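Local coordinates for bacterioferritin (Mycobacterium tuberculosis, PDB 3UOI), which stores iron, probably oxidising Fe(2+) with dioxygen at a ferroxidase centre and depositing Fe(3+) mineral inside a hollow, heme-containing shell of 24 subunits, at residues D6-V9 against L10-L13; Q16-S19 against E20-I24; F51-M54 against R55-E58; E148-Y151 against S152-V156. All coordinates share one frame; numbering follows the deposited sequence.

Interaction 1 (D6-V9 against L10-L13); sequences DPDV and LRLL
Asp6 and Leu10 open the first helix of the chain: Leu10 N donates to Asp6 O at 3.1 Å. Three further i to i+4 bonds follow, from Arg11 N to Pro7 O, Leu12 N to Asp8 O and, shortest of the four, from Leu13 N to Val9 O at 2.9 Å. Asp6 is the N-cap. Its carboxylate turns back over the first turn, where OD2 accepts from Val9 N at 3.1 Å through the anti lone pair and, more weakly, from Asp8 N, so that one oxygen serves two amides that have no carbonyl of a preceding turn to bind. A negative group here would probably also suit the positive end of the helix dipole. On the outer side, Asp8 and Arg11 run side by side, their carboxylate and guanidinium planes 65° apart. Their ion pair is long, with Asp8 OD1 3.6 Å from Arg11 NH2. The bend of Arg11 at chi3 (54°) folds the guanidinium back along the helix toward this oxygen, which sits near its plane at the edge. The other carboxylate oxygen, OD2, is engaged in a salt bridge with Lys113. Apolar packing occupies a different side, where Val9 CG1 lies 3.9 Å from Leu13 CD1, the two side chains pointing the same way. Val9 and Leu12 pack on helix 85-112 and helix 116-146, while Leu13 reaches both helix 116-146 and helix 40-66, fitting the start of helix 7-36 into the four-helix bundle.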
loop_
_atom_site.group_PDB
_atom_site.type_symbol
_atom_site.label_atom_id
_atom_site.label_comp_id
_atom_site.label_asym_id
_atom_site.label_seq_id
_atom_site.Cartn_x
_atom_site.Cartn_y
_atom_site.Cartn_z
ATOM N N ASP A 6 2.747 41.725 -42.133
ATOM C CA ASP A 6 3.186 43.039 -42.584
ATOM C C ASP A 6 4.685 43.032 -42.615
ATOM O O ASP A 6 5.312 42.621 -41.695
ATOM C CB ASP A 6 2.671 44.130 -41.663
ATOM C CG ASP A 6 3.367 45.502 -41.846
ATOM O OD1 ASP A 6 2.750 46.476 -42.298
ATOM O OD2 ASP A 6 4.506 45.640 -41.421
ATOM N N PRO A 7 5.251 43.513 -43.695
ATOM C CA PRO A 7 6.682 43.453 -43.935
ATOM C C PRO A 7 7.555 44.183 -42.945
ATOM O O PRO A 7 8.609 43.694 -42.754
ATOM C CB PRO A 7 6.808 44.040 -45.326
ATOM C CG PRO A 7 5.584 43.759 -45.935
ATOM C CD PRO A 7 4.552 43.967 -44.883
ATOM N N ASP A 8 7.158 45.322 -42.396
ATOM C CA ASP A 8 7.904 46.004 -41.345
ATOM C C ASP A 8 7.924 45.124 -40.083
ATOM O O ASP A 8 8.885 45.094 -39.398
ATOM C CB ASP A 8 7.332 47.374 -40.961
ATOM C CG ASP A 8 7.145 48.304 -42.115
ATOM O OD1 ASP A 8 7.687 48.084 -43.156
ATOM O OD2 ASP A 8 6.448 49.290 -41.946
ATOM N N VAL A 9 6.810 44.446 -39.809
ATOM C CA VAL A 9 6.750 43.572 -38.675
ATOM C C VAL A 9 7.713 42.417 -38.818
ATOM O O VAL A 9 8.342 42.051 -37.891
ATOM C CB VAL A 9 5.363 43.021 -38.348
ATOM C CG1 VAL A 9 5.449 42.108 -37.155
ATOM C CG2 VAL A 9 4.397 44.098 -38.074
ATOM N N LEU A 10 7.766 41.835 -39.997
ATOM C CA LEU A 10 8.648 40.732 -40.253
ATOM C C LEU A 10 10.114 41.117 -40.123
ATOM O O LEU A 10 10.856 40.433 -39.519
ATOM C CB LEU A 10 8.334 40.096 -41.588
ATOM C CG LEU A 10 7.122 39.162 -41.640
ATOM C CD1 LEU A 10 6.852 38.698 -43.030
ATOM C CD2 LEU A 10 7.257 37.966 -40.691
ATOM N N ARG A 11 10.508 42.251 -40.618
ATOM C CA ARG A 11 11.869 42.669 -40.414
ATOM C C ARG A 11 12.135 42.778 -38.921
ATOM O O ARG A 11 13.188 42.478 -38.463
ATOM C CB ARG A 11 12.114 44.038 -41.039
ATOM C CG ARG A 11 13.528 44.306 -41.410
ATOM C CD ARG A 11 13.654 45.287 -42.539
ATOM N NE ARG A 11 12.935 46.479 -42.201
ATOM C CZ ARG A 11 11.761 46.829 -42.686
ATOM N NH1 ARG A 11 11.140 46.100 -43.601
ATOM N NH2 ARG A 11 11.207 47.931 -42.239
ATOM N N LEU A 12 11.162 43.276 -38.204
ATOM C CA LEU A 12 11.320 43.527 -36.792
ATOM C C LEU A 12 11.545 42.212 -36.058
ATOM O O LEU A 12 12.373 42.113 -35.207
ATOM C CB LEU A 12 10.110 44.272 -36.270
ATOM C CG LEU A 12 9.901 44.274 -34.782
ATOM C CD1 LEU A 12 10.863 45.139 -34.171
ATOM C CD2 LEU A 12 8.580 44.721 -34.508
ATOM N N LEU A 13 10.759 41.235 -36.447
ATOM C CA LEU A 13 10.790 39.928 -35.902
ATOM C C LEU A 13 12.106 39.279 -36.185
ATOM O O LEU A 13 12.711 38.768 -35.304
ATOM C CB LEU A 13 9.608 39.102 -36.436
ATOM C CG LEU A 13 8.223 39.379 -35.823
ATOM C CD1 LEU A 13 7.067 38.617 -36.416
ATOM C CD2 LEU A 13 8.250 39.208 -34.357
#

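Interaction 2 (Q16-S19 against E20-I24); sequences QLTS and ELTAI
Gln16 and Glu20, one helical turn apart, meet inside the bundle through a hydrogen bond of 2.9 Å from Gln16 NE2 to Glu20 OE1. Glu20 OE1 lies close to the amide plane of Gln16, yet is approached from above the plane of its own carboxylate, the two flat groups being turned 75° from each other. Bends at chi2 in both residues (62° in Gln16, -60° in Glu20) draw these ends together. Packing is close here: Glu20 CG lies 3.2 Å from Gln16 O, and Ile125 of helix 116-146 touches both side chains. On another side, Thr18 O accepts two bonds from Thr22, from N at 3.0 Å and from OG1 at 2.6 Å, the hydroxyl folding back onto its own helix. The looser parts are the leucine pair, touching at 4.0 Å between Leu17 CD1 and Leu21 CG, and a hydrated spot where a water joins Ser19 OG to Glu20 OE2, the latter bond weak. Gln16 OE1 takes a hydrogen bond from Arg102, which leaves the amide held at both ends. Glu20 is a predicted iron ligand of the ferroxidase centre, so Gln16 probably acts as a second-shell residue that helps to orient a first-shell carboxylate.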
loop_
_atom_site.group_PDB
_atom_site.type_symbol
_atom_site.label_atom_id
_atom_site.label_comp_id
_atom_site.label_asym_id
_atom_site.label_seq_id
_atom_site.Cartn_x
_atom_site.Cartn_y
_atom_site.Cartn_z
ATOM N N GLN A 16 14.850 40.721 -34.130
ATOM C CA GLN A 16 14.782 40.245 -32.767
ATOM C C GLN A 16 15.275 38.835 -32.696
ATOM O O GLN A 16 15.926 38.466 -31.767
ATOM C CB GLN A 16 13.434 40.474 -32.132
ATOM C CG GLN A 16 13.325 40.091 -30.698
ATOM C CD GLN A 16 14.235 40.856 -29.762
ATOM O OE1 GLN A 16 14.636 41.964 -30.015
ATOM N NE2 GLN A 16 14.580 40.222 -28.693
ATOM N N LEU A 17 14.951 38.063 -33.710
ATOM C CA LEU A 17 15.390 36.703 -33.777
ATOM C C LEU A 17 16.907 36.669 -33.818
ATOM O O LEU A 17 17.501 35.938 -33.111
ATOM C CB LEU A 17 14.822 36.021 -35.012
ATOM C CG LEU A 17 15.429 34.666 -35.358
ATOM C CD1 LEU A 17 15.403 33.730 -34.168
ATOM C CD2 LEU A 17 14.767 34.026 -36.495
ATOM N N THR A 18 17.509 37.506 -34.637
ATOM C CA THR A 18 18.947 37.569 -34.769
ATOM C C THR A 18 19.542 37.913 -33.361
ATOM O O THR A 18 20.495 37.336 -32.901
ATOM C CB THR A 18 19.382 38.571 -35.880
ATOM O OG1 THR A 18 19.269 37.979 -37.164
ATOM C CG2 THR A 18 20.780 39.080 -35.692
ATOM N N SER A 19 18.887 38.830 -32.687
ATOM C CA SER A 19 19.292 39.221 -31.375
ATOM C C SER A 19 19.277 38.016 -30.391
ATOM O O SER A 19 20.188 37.838 -29.652
ATOM C CB SER A 19 18.339 40.300 -30.874
ATOM O OG SER A 19 18.746 40.832 -29.686
ATOM N N GLU A 20 18.208 37.228 -30.445
ATOM C CA GLU A 20 18.064 36.067 -29.580
ATOM C C GLU A 20 19.165 35.050 -29.850
ATOM O O GLU A 20 19.703 34.448 -28.920
ATOM C CB GLU A 20 16.691 35.419 -29.775
ATOM C CG GLU A 20 15.522 36.332 -29.442
ATOM C CD GLU A 20 15.539 36.796 -27.998
ATOM O OE1 GLU A 20 14.625 37.551 -27.604
ATOM O OE2 GLU A 20 16.464 36.405 -27.257
ATOM N N LEU A 21 19.500 34.857 -31.122
ATOM C CA LEU A 21 20.520 33.924 -31.468
ATOM C C LEU A 21 21.864 34.384 -30.897
ATOM O O LEU A 21 22.609 33.605 -30.405
ATOM C CB LEU A 21 20.559 33.748 -32.956
ATOM C CG LEU A 21 19.289 33.175 -33.511
ATOM C CD1 LEU A 21 19.498 33.037 -34.906
ATOM C CD2 LEU A 21 19.080 31.864 -32.946
ATOM N N THR A 22 22.133 35.662 -30.960
ATOM C CA THR A 22 23.380 36.181 -30.429
ATOM C C THR A 22 23.443 35.946 -28.920
ATOM O O THR A 22 24.427 35.524 -28.394
ATOM C CB THR A 22 23.452 37.661 -30.769
ATOM O OG1 THR A 22 22.850 37.858 -32.034
ATOM C CG2 THR A 22 24.819 38.188 -30.804
ATOM N N ALA A 23 22.329 36.208 -28.266
ATOM C CA ALA A 23 22.184 36.023 -26.829
ATOM C C ALA A 23 22.323 34.554 -26.371
ATOM O O ALA A 23 22.855 34.285 -25.326
ATOM C CB ALA A 23 20.946 36.607 -26.338
ATOM N N ILE A 24 21.807 33.636 -27.168
ATOM C CA ILE A 24 21.915 32.262 -26.814
ATOM C C ILE A 24 23.381 31.946 -26.771
ATOM O O ILE A 24 23.877 31.480 -25.774
ATOM C CB ILE A 24 21.296 31.365 -27.879
ATOM C CG1 ILE A 24 19.779 31.399 -27.798
ATOM C CG2 ILE A 24 21.792 30.010 -27.687
ATOM C CD1 ILE A 24 19.116 30.942 -28.955
HETATM O O HOH W 1 18.234 39.098 -27.262
#

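Interaction 3 (F51-M54 against R55-E58); sequences FDEM and RHAE. With HEM (protoporphyrin IX containing Fe), chain B.
Glu53 and His56 meet on one side of helix 40-66, part of the ferritin-like four-helix bundle, while Met54 faces the heme on another. Met54 can be traced outward from the helix. Its CB lies 4.0 Å from HEM C4C, and CG comes over the pyrrole nitrogen NC at 3.5 Å. SD then binds the heme iron at 2.3 Å. A bend at chi3 (-131°) turns the methyl CE across the macrocycle, 3.2 Å from HEM NB. Met54 of the second subunit supplies the other axial sulfur, giving the bis-methionine heme characteristic of bacterioferritin dimers. Around this ligand, Phe51 brings CZ to within 3.7 Å of HEM C2A, and the guanidinium of Arg55 lies with Phe51 O over one face and the propionate oxygen O2D at its edge, 3.1 Å from NH1. The modelled approach of Arg55 to Asp52 is too short to be trusted. Glu58 OE2 forms salt bridges with Lys32 and Arg47 of the second subunit, tying the same helix to the dimer interface. Away from the heme, Glu53 and His56 are predicted iron ligands of the ferroxidase centre. The His56 ring has Asp52 O over one face and Asp128 hydrogen-bonded to NE2, and its ND1 donates nearly straight, at 173°, to Glu53 OE2, although the placing of that oxygen is less sure.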
loop_
_atom_site.group_PDB
_atom_site.type_symbol
_atom_site.label_atom_id
_atom_site.label_comp_id
_atom_site.label_asym_id
_atom_site.label_seq_id
_atom_site.Cartn_x
_atom_site.Cartn_y
_atom_site.Cartn_z
ATOM N N PHE A 51 18.843 29.249 -22.177
ATOM C CA PHE A 51 17.724 28.395 -22.458
ATOM C C PHE A 51 16.515 29.239 -22.640
ATOM O O PHE A 51 15.727 28.976 -23.477
ATOM C CB PHE A 51 17.545 27.322 -21.401
ATOM C CG PHE A 51 18.516 26.183 -21.527
ATOM C CD1 PHE A 51 19.812 26.391 -21.837
ATOM C CD2 PHE A 51 18.129 24.925 -21.358
ATOM C CE1 PHE A 51 20.687 25.380 -21.953
ATOM C CE2 PHE A 51 19.038 23.903 -21.500
ATOM C CZ PHE A 51 20.310 24.157 -21.788
ATOM N N ASP A 52 16.391 30.280 -21.822
ATOM C CA ASP A 52 15.265 31.199 -21.919
ATOM C C ASP A 52 15.314 31.935 -23.250
ATOM O O ASP A 52 14.286 32.147 -23.894
ATOM C CB ASP A 52 15.287 32.197 -20.761
ATOM C CG ASP A 52 14.880 31.570 -19.442
ATOM O OD1 ASP A 52 14.272 30.479 -19.464
ATOM O OD2 ASP A 52 15.167 32.168 -18.383
ATOM N N GLU A 53 16.519 32.321 -23.659
ATOM C CA GLU A 53 16.713 33.011 -24.927
ATOM C C GLU A 53 16.424 32.061 -26.083
ATOM O O GLU A 53 15.813 32.447 -27.080
ATOM C CB GLU A 53 18.139 33.552 -25.033
ATOM C CG GLU A 53 18.226 35.069 -25.069
ATOM C CD GLU A 53 17.097 35.735 -24.307
ATOM O OE1 GLU A 53 17.054 35.600 -23.066
ATOM O OE2 GLU A 53 16.253 36.395 -24.949
ATOM N N MET A 54 16.862 30.814 -25.938
ATOM C CA MET A 54 16.630 29.799 -26.956
ATOM C C MET A 54 15.134 29.611 -27.168
ATOM O O MET A 54 14.668 29.482 -28.301
ATOM C CB MET A 54 17.277 28.474 -26.551
ATOM C CG MET A 54 18.756 28.377 -26.885
ATOM S SD MET A 54 19.440 26.743 -26.546
ATOM C CE MET A 54 20.909 27.177 -25.617
ATOM N N ARG A 55 14.386 29.600 -26.070
ATOM C CA ARG A 55 12.938 29.457 -26.133
ATOM C C ARG A 55 12.330 30.645 -26.866
ATOM O O ARG A 55 11.393 30.493 -27.650
ATOM C CB ARG A 55 12.347 29.344 -24.726
ATOM C CG ARG A 55 12.182 27.915 -24.235
ATOM C CD ARG A 55 11.230 27.845 -23.052
ATOM N NE ARG A 55 11.819 28.411 -21.843
ATOM C CZ ARG A 55 12.841 27.872 -21.186
ATOM N NH1 ARG A 55 13.393 26.750 -21.623
ATOM N NH2 ARG A 55 13.312 28.457 -20.093
ATOM N N HIS A 56 12.874 31.830 -26.605
ATOM C CA HIS A 56 12.403 33.052 -27.260
ATOM C C HIS A 56 12.634 32.940 -28.789
ATOM O O HIS A 56 11.794 33.291 -29.556
ATOM C CB HIS A 56 13.120 34.267 -26.740
ATOM C CG HIS A 56 12.658 34.736 -25.414
ATOM N ND1 HIS A 56 13.443 35.501 -24.600
ATOM C CD2 HIS A 56 11.493 34.567 -24.766
ATOM C CE1 HIS A 56 12.777 35.793 -23.514
ATOM N NE2 HIS A 56 11.594 35.234 -23.583
ATOM N N ALA A 57 13.784 32.403 -29.177
ATOM C CA ALA A 57 14.125 32.213 -30.575
ATOM C C ALA A 57 13.120 31.256 -31.234
ATOM O O ALA A 57 12.569 31.563 -32.262
ATOM C CB ALA A 57 15.468 31.723 -30.700
ATOM N N GLU A 58 12.820 30.155 -30.594
ATOM C CA GLU A 58 11.824 29.255 -31.152
ATOM C C GLU A 58 10.458 29.922 -31.265
ATOM O O GLU A 58 9.797 29.776 -32.229
ATOM C CB GLU A 58 11.676 28.008 -30.298
ATOM C CG GLU A 58 10.504 27.116 -30.661
ATOM C CD GLU A 58 10.610 25.698 -30.131
ATOM O OE1 GLU A 58 11.279 25.491 -29.151
ATOM O OE2 GLU A 58 10.015 24.816 -30.698
HETATM C CHA HEM B . 18.026 22.855 -25.249
HETATM C CHB HEM B . 22.657 23.854 -26.083
HETATM C CHC HEM B . 21.320 26.611 -29.813
HETATM C CHD HEM B . 16.673 25.446 -29.156
HETATM C C1A HEM B . 19.399 22.728 -25.228
HETATM C C2A HEM B . 20.207 21.744 -24.548
HETATM C C3A HEM B . 21.496 22.064 -24.788
HETATM C C4A HEM B . 21.535 23.221 -25.605
HETATM C CMA HEM B . 22.768 21.338 -24.325
HETATM C CAA HEM B . 19.590 20.582 -23.717
HETATM C CBA HEM B . 18.768 19.714 -24.683
HETATM C CGA HEM B . 18.955 18.207 -24.556
HETATM O O1A HEM B . 18.706 17.421 -25.544
HETATM O O2A HEM B . 19.344 17.763 -23.441
HETATM C C1B HEM B . 22.703 24.746 -27.142
HETATM C C2B HEM B . 23.881 25.473 -27.603
HETATM C C3B HEM B . 23.527 26.218 -28.642
HETATM C C4B HEM B . 22.096 26.002 -28.853
HETATM C CMB HEM B . 25.326 25.382 -27.044
HETATM C CAB HEM B . 24.538 27.124 -29.405
HETATM C CBB HEM B . 24.116 28.084 -30.219
HETATM C C1C HEM B . 19.944 26.564 -30.003
HETATM C C2C HEM B . 19.179 27.354 -30.963
HETATM C C3C HEM B . 17.891 26.991 -30.782
HETATM C C4C HEM B . 17.797 26.047 -29.675
HETATM C CMC HEM B . 19.767 28.364 -31.989
HETATM C CAC HEM B . 16.668 27.494 -31.549
HETATM C CBC HEM B . 15.503 27.333 -30.913
HETATM C C1D HEM B . 16.614 24.714 -27.995
HETATM C C2D HEM B . 15.393 24.345 -27.336
HETATM C C3D HEM B . 15.856 23.545 -26.133
HETATM C C4D HEM B . 17.262 23.513 -26.199
HETATM C CMD HEM B . 13.923 24.629 -27.796
HETATM C CAD HEM B . 15.025 22.856 -25.071
HETATM C CBD HEM B . 14.587 23.955 -24.117
HETATM C CGD HEM B . 13.906 23.256 -22.976
HETATM O O1D HEM B . 14.351 22.129 -22.590
HETATM O O2D HEM B . 12.921 23.825 -22.474
HETATM N NA HEM B . 20.256 23.605 -25.826
HETATM N NB HEM B . 21.615 25.103 -27.904
HETATM N NC HEM B . 19.051 25.811 -29.269
HETATM N ND HEM B . 17.727 24.283 -27.292
HETATM FE FE HEM B . 19.573 24.722 -27.571
#

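Interaction 4 (E148-Y151 against S152-V156); sequences EELY and SAQCV
Ser152 grips Glu148 O twice, through its backbone N at 3.1 Å and through OG at 2.8 Å, the two donors arriving from opposite faces of the carbonyl plane. With chi1 at -62°, OG lies beside its own backbone N, which turns the hydroxyl back along the helix and gives it a partner in a buried setting. Ala153 N next donates to Glu149 O at 3.1 Å, and a type I beta turn runs from here to Val156. At Gln154 the spacing tightens, since its N binds Tyr151 O, three residues back, at 2.8 Å and from above the carbonyl plane. Bent at chi2, the Gln154 side chain folds back to give a weak bond from NE2 to Leu150 O, where NE2 also comes 3.6 Å from Leu150 CD1, the two side chains crossing at a slant; its OE1 accepts from Arg158 of a fifth subunit. Cys155 places SG obliquely against the Tyr151 ring, 4.5 Å from its centroid, in a sulfur-aromatic contact. Tyr151 itself packs on helix 116-146, where its OH bonds to Gln139, while Leu150 meets Ala153 of a third subunit and Leu150 of a fourth, consistent with the short fifth helix of ferritins around a four-fold axis.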
loop_
_atom_site.group_PDB
_atom_site.type_symbol
_atom_site.label_atom_id
_atom_site.label_comp_id
_atom_site.label_asym_id
_atom_site.label_seq_id
_atom_site.Cartn_x
_atom_site.Cartn_y
_atom_site.Cartn_z
ATOM N N GLU A 148 34.381 42.641 -4.715
ATOM C CA GLU A 148 34.419 41.681 -5.756
ATOM C C GLU A 148 34.776 40.214 -5.369
ATOM O O GLU A 148 34.134 39.304 -5.792
ATOM C CB GLU A 148 35.318 42.201 -6.841
ATOM C CG GLU A 148 34.792 41.908 -8.169
ATOM C CD GLU A 148 35.358 42.766 -9.237
ATOM O OE1 GLU A 148 35.685 42.209 -10.276
ATOM O OE2 GLU A 148 35.439 43.981 -9.049
ATOM N N GLU A 149 35.804 40.033 -4.564
ATOM C CA GLU A 149 36.206 38.730 -4.111
ATOM C C GLU A 149 35.098 38.087 -3.253
ATOM O O GLU A 149 34.737 37.008 -3.456
ATOM C CB GLU A 149 37.521 38.837 -3.337
ATOM C CG GLU A 149 38.699 39.503 -4.069
ATOM C CD GLU A 149 38.649 41.036 -4.138
ATOM O OE1 GLU A 149 37.896 41.695 -3.454
ATOM O OE2 GLU A 149 39.396 41.593 -4.903
ATOM N N LEU A 150 34.530 38.822 -2.337
ATOM C CA LEU A 150 33.488 38.321 -1.516
ATOM C C LEU A 150 32.262 37.980 -2.327
ATOM O O LEU A 150 31.626 37.025 -2.078
ATOM C CB LEU A 150 33.133 39.292 -0.427
ATOM C CG LEU A 150 32.209 38.676 0.600
ATOM C CD1 LEU A 150 32.643 37.278 0.872
ATOM C CD2 LEU A 150 32.032 39.444 1.879
ATOM N N TYR A 151 31.946 38.793 -3.300
ATOM C CA TYR A 151 30.796 38.476 -4.076
ATOM C C TYR A 151 31.008 37.140 -4.765
ATOM O O TYR A 151 30.181 36.302 -4.695
ATOM C CB TYR A 151 30.503 39.543 -5.098
ATOM C CG TYR A 151 29.518 39.111 -6.114
ATOM C CD1 TYR A 151 28.184 39.140 -5.846
ATOM C CD2 TYR A 151 29.911 38.643 -7.341
ATOM C CE1 TYR A 151 27.269 38.749 -6.764
ATOM C CE2 TYR A 151 28.995 38.259 -8.265
ATOM C CZ TYR A 151 27.669 38.299 -7.967
ATOM O OH TYR A 151 26.718 37.901 -8.875
ATOM N N SER A 152 32.169 36.985 -5.361
ATOM C CA SER A 152 32.566 35.850 -6.175
ATOM C C SER A 152 32.567 34.491 -5.463
ATOM O O SER A 152 32.199 33.490 -6.027
ATOM C CB SER A 152 33.907 36.114 -6.823
ATOM O OG SER A 152 33.841 37.202 -7.678
ATOM N N ALA A 153 32.957 34.530 -4.204
ATOM C CA ALA A 153 32.896 33.401 -3.340
ATOM C C ALA A 153 31.453 32.932 -3.243
ATOM O O ALA A 153 31.212 31.812 -3.006
ATOM C CB ALA A 153 33.444 33.725 -1.987
ATOM N N GLN A 154 30.494 33.804 -3.403
ATOM C CA GLN A 154 29.112 33.351 -3.348
ATOM C C GLN A 154 28.661 32.548 -4.615
ATOM O O GLN A 154 27.590 32.015 -4.644
ATOM C CB GLN A 154 28.147 34.457 -2.987
ATOM C CG GLN A 154 28.578 35.324 -1.819
ATOM C CD GLN A 154 28.974 34.570 -0.570
ATOM O OE1 GLN A 154 28.308 33.676 -0.157
ATOM N NE2 GLN A 154 30.056 34.984 0.038
ATOM N N CYS A 155 29.483 32.554 -5.650
ATOM C CA CYS A 155 29.205 31.849 -6.884
ATOM C C CYS A 155 29.880 30.459 -7.005
ATOM O O CYS A 155 29.717 29.795 -7.964
ATOM C CB CYS A 155 29.518 32.714 -8.078
ATOM S SG CYS A 155 28.682 34.313 -8.035
ATOM N N VAL A 156 30.648 30.061 -6.006
ATOM C CA VAL A 156 31.241 28.744 -5.957
ATOM C C VAL A 156 30.407 27.848 -5.035
ATOM O O VAL A 156 29.567 28.287 -4.347
ATOM C CB VAL A 156 32.690 28.752 -5.492
ATOM C CG1 VAL A 156 33.449 29.778 -6.195
ATOM C CG2 VAL A 156 32.754 28.968 -4.085
#

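Overall arrangement
Interactions 1 and 2 follow one another along helix 7-36, their centres 16 Å apart, the first at its N-terminal end and the second in the middle of the bundle. Interaction 2 packs directly on interaction 3 of helix 40-66: Ile24 CD1 lies 3.3 Å from Met54 CG beside the heme, and Ala23 CB lies 3.4 Å from Glu53 CG. Together these two contacts bring Glu20, Glu53 and His56 to the predicted ferroxidase centre, which Glu96, Glu129 and His132 would complete. Interaction 4 stands apart, its centre 43 Å from that of interaction 1 and 28 Å from that of interaction 3, and serves contacts between subunits of the shell.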